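PDB 3GYC: putative glycoside hydrolase from Parabacteroides distasonis ATCC 8503, which is of unconfirmed function but probably hydrolyses glycosidic bonds in carbohydrates. Local coordinates for residues P16-M21 with G50-R55. Sequence-based numbering, arbitrary orientation.
Sequences PRAITM and GYNAIR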
loop_
_atom_site.group_PDB
_atom_site.type_symbol
_atom_site.label_atom_id
_atom_site.label_comp_id
_atom_site.label_asym_id
_atom_site.label_seq_id
_atom_site.Cartn_x
_atom_site.Cartn_y
_atom_site.Cartn_z
ATOM N N PRO A 16 -11.516 12.877 -3.822
ATOM C CA PRO A 16 -10.596 11.834 -3.501
ATOM C C PRO A 16 -9.679 11.522 -4.689
ATOM O O PRO A 16 -9.997 11.811 -5.814
ATOM C CB PRO A 16 -11.511 10.624 -3.266
ATOM C CG PRO A 16 -12.750 11.181 -2.797
ATOM C CD PRO A 16 -12.893 12.515 -3.487
ATOM N N ARG A 17 -8.558 10.883 -4.415
ATOM C CA ARG A 17 -7.667 10.405 -5.448
ATOM C C ARG A 17 -7.795 8.894 -5.673
ATOM O O ARG A 17 -8.013 8.112 -4.739
ATOM C CB ARG A 17 -6.212 10.792 -5.158
ATOM C CG ARG A 17 -6.027 12.239 -5.242
ATOM C CD ARG A 17 -4.838 12.610 -6.048
ATOM N NE ARG A 17 -4.726 14.041 -6.219
ATOM C CZ ARG A 17 -4.004 14.622 -7.179
ATOM N NH1 ARG A 17 -3.350 13.891 -8.088
ATOM N NH2 ARG A 17 -3.940 15.936 -7.233
ATOM N N ALA A 18 -7.712 8.498 -6.941
ATOM C CA ALA A 18 -7.728 7.090 -7.322
ATOM C C ALA A 18 -6.252 6.685 -7.365
ATOM O O ALA A 18 -5.451 7.169 -8.191
ATOM C CB ALA A 18 -8.424 6.853 -8.668
ATOM N N ILE A 19 -5.914 5.802 -6.448
ATOM C CA ILE A 19 -4.517 5.390 -6.175
ATOM C C ILE A 19 -4.221 3.951 -6.569
ATOM O O ILE A 19 -5.114 3.115 -6.620
ATOM C CB ILE A 19 -4.163 5.681 -4.649
ATOM C CG1 ILE A 19 -2.672 5.569 -4.350
ATOM C CG2 ILE A 19 -4.950 4.776 -3.653
ATOM C CD1 ILE A 19 -2.280 6.213 -2.945
ATOM N N THR A 20 -2.966 3.686 -6.926
ATOM C CA THR A 20 -2.501 2.346 -7.151
ATOM C C THR A 20 -1.122 2.117 -6.445
ATOM O O THR A 20 -0.317 3.013 -6.401
ATOM C CB THR A 20 -2.342 2.021 -8.628
ATOM O OG1 THR A 20 -1.928 0.675 -8.709
ATOM C CG2 THR A 20 -1.241 2.863 -9.319
HETATM N N MSE A 21 -0.947 0.931 -5.876
HETATM C CA MSE A 21 0.317 0.493 -5.291
HETATM C C MSE A 21 1.255 -0.030 -6.386
HETATM O O MSE A 21 0.926 -1.033 -7.062
HETATM C CB MSE A 21 0.082 -0.641 -4.311
HETATM C CG MSE A 21 1.378 -1.174 -3.740
HETATM SE SE MSE A 21 1.101 -2.868 -2.936
HETATM C CE MSE A 21 0.930 -3.936 -4.568
ATOM N N GLY A 50 -7.389 6.649 -15.493
ATOM C CA GLY A 50 -7.996 7.589 -14.544
ATOM C C GLY A 50 -7.403 7.620 -13.151
ATOM O O GLY A 50 -7.971 8.252 -12.269
ATOM N N TYR A 51 -6.290 6.906 -12.927
ATOM C CA TYR A 51 -5.626 6.946 -11.629
ATOM C C TYR A 51 -4.802 8.238 -11.572
ATOM O O TYR A 51 -4.244 8.666 -12.579
ATOM C CB TYR A 51 -4.706 5.705 -11.391
ATOM C CG TYR A 51 -5.520 4.453 -11.358
ATOM C CD1 TYR A 51 -6.158 4.056 -10.204
ATOM C CD2 TYR A 51 -5.733 3.710 -12.527
ATOM C CE1 TYR A 51 -7.011 2.933 -10.201
ATOM C CE2 TYR A 51 -6.583 2.565 -12.530
ATOM C CZ TYR A 51 -7.200 2.193 -11.366
ATOM O OH TYR A 51 -8.075 1.115 -11.358
ATOM N N ASN A 52 -4.769 8.877 -10.408
ATOM C CA ASN A 52 -3.988 10.097 -10.213
ATOM C C ASN A 52 -3.133 10.097 -8.938
ATOM O O ASN A 52 -2.692 11.129 -8.478
ATOM C CB ASN A 52 -4.840 11.363 -10.359
ATOM C CG ASN A 52 -5.986 11.452 -9.379
ATOM O OD1 ASN A 52 -6.282 10.491 -8.641
ATOM N ND2 ASN A 52 -6.613 12.632 -9.331
ATOM N N ALA A 53 -2.874 8.907 -8.391
ATOM C CA ALA A 53 -1.973 8.756 -7.247
ATOM C C ALA A 53 -1.322 7.352 -7.319
ATOM O O ALA A 53 -1.898 6.419 -7.882
ATOM C CB ALA A 53 -2.735 8.956 -5.894
ATOM N N ILE A 54 -0.118 7.229 -6.774
ATOM C CA ILE A 54 0.627 5.978 -6.716
ATOM C C ILE A 54 1.280 5.885 -5.341
ATOM O O ILE A 54 1.723 6.882 -4.801
ATOM C CB ILE A 54 1.748 5.953 -7.787
ATOM C CG1 ILE A 54 1.192 6.292 -9.178
ATOM C CG2 ILE A 54 2.440 4.637 -7.828
ATOM C CD1 ILE A 54 2.302 6.539 -10.296
ATOM N N ARG A 55 1.285 4.697 -4.771
ATOM C CA ARG A 55 1.986 4.411 -3.525
ATOM C C ARG A 55 3.258 3.630 -3.896
ATOM O O ARG A 55 3.184 2.595 -4.551
ATOM C CB ARG A 55 1.088 3.587 -2.615
ATOM C CG ARG A 55 1.768 3.076 -1.394
ATOM C CD ARG A 55 0.954 2.121 -0.695
ATOM N NE ARG A 55 1.635 1.564 0.451
ATOM C CZ ARG A 55 1.537 0.299 0.845
ATOM N NH1 ARG A 55 0.824 -0.587 0.135
ATOM N NH2 ARG A 55 2.221 -0.111 1.901
HETATM O O HOH W 1 -8.872 13.379 -7.522
#
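Ile-19, Thr-20 and Met-21 pair in parallel with Ala-53, Ile-54 and Arg-55, joining the first two strands of a TIM barrel; helix 39-48 completes the beta-alpha-beta crossover between them. The backbone bonds alternate across the pair: Thr-20 N gives to Ala-53 O (3.1 Å), and Arg-55 N to Thr-20 O (2.8 Å, 162° at the hydrogen). Where the pairing begins, Ala-18 O accepts Asn-52 N, plus a weak bond from Ala-53 N.

Side-chain bonds extend the pairing at this N-terminal end. With chi1 at 60°, Asn-52 CG sits between its own backbone N and carbonyl carbon, which turns OD1 to accept Ala-18 N at 3.0 Å; a water links ND2 to Pro-16 O. Arg-17 crosses this amide, ND2 lying over one guanidinium face, and its NH1 gives a bond to Asn-52 O (2.9 Å). Its NH2 forms a salt bridge with Asp-107, and NE bonds to Leu-393 O. An alanine in place of Arg-17 would probably leave Asn-52 O without this donor and Asp-107 without this cationic partner, and bare one side of the Asn-52 amide.

Among apolar contacts, Ile-19 CG1 rests on Ala-53 CB. At the C-terminal end, Arg-55, salt-bridged through NH1 to Glu-305 and hydrogen-bonded through NH2 to Asn-160, runs alongside selenomethionine Met-21, bringing NH1 within 3.8 Å of SE.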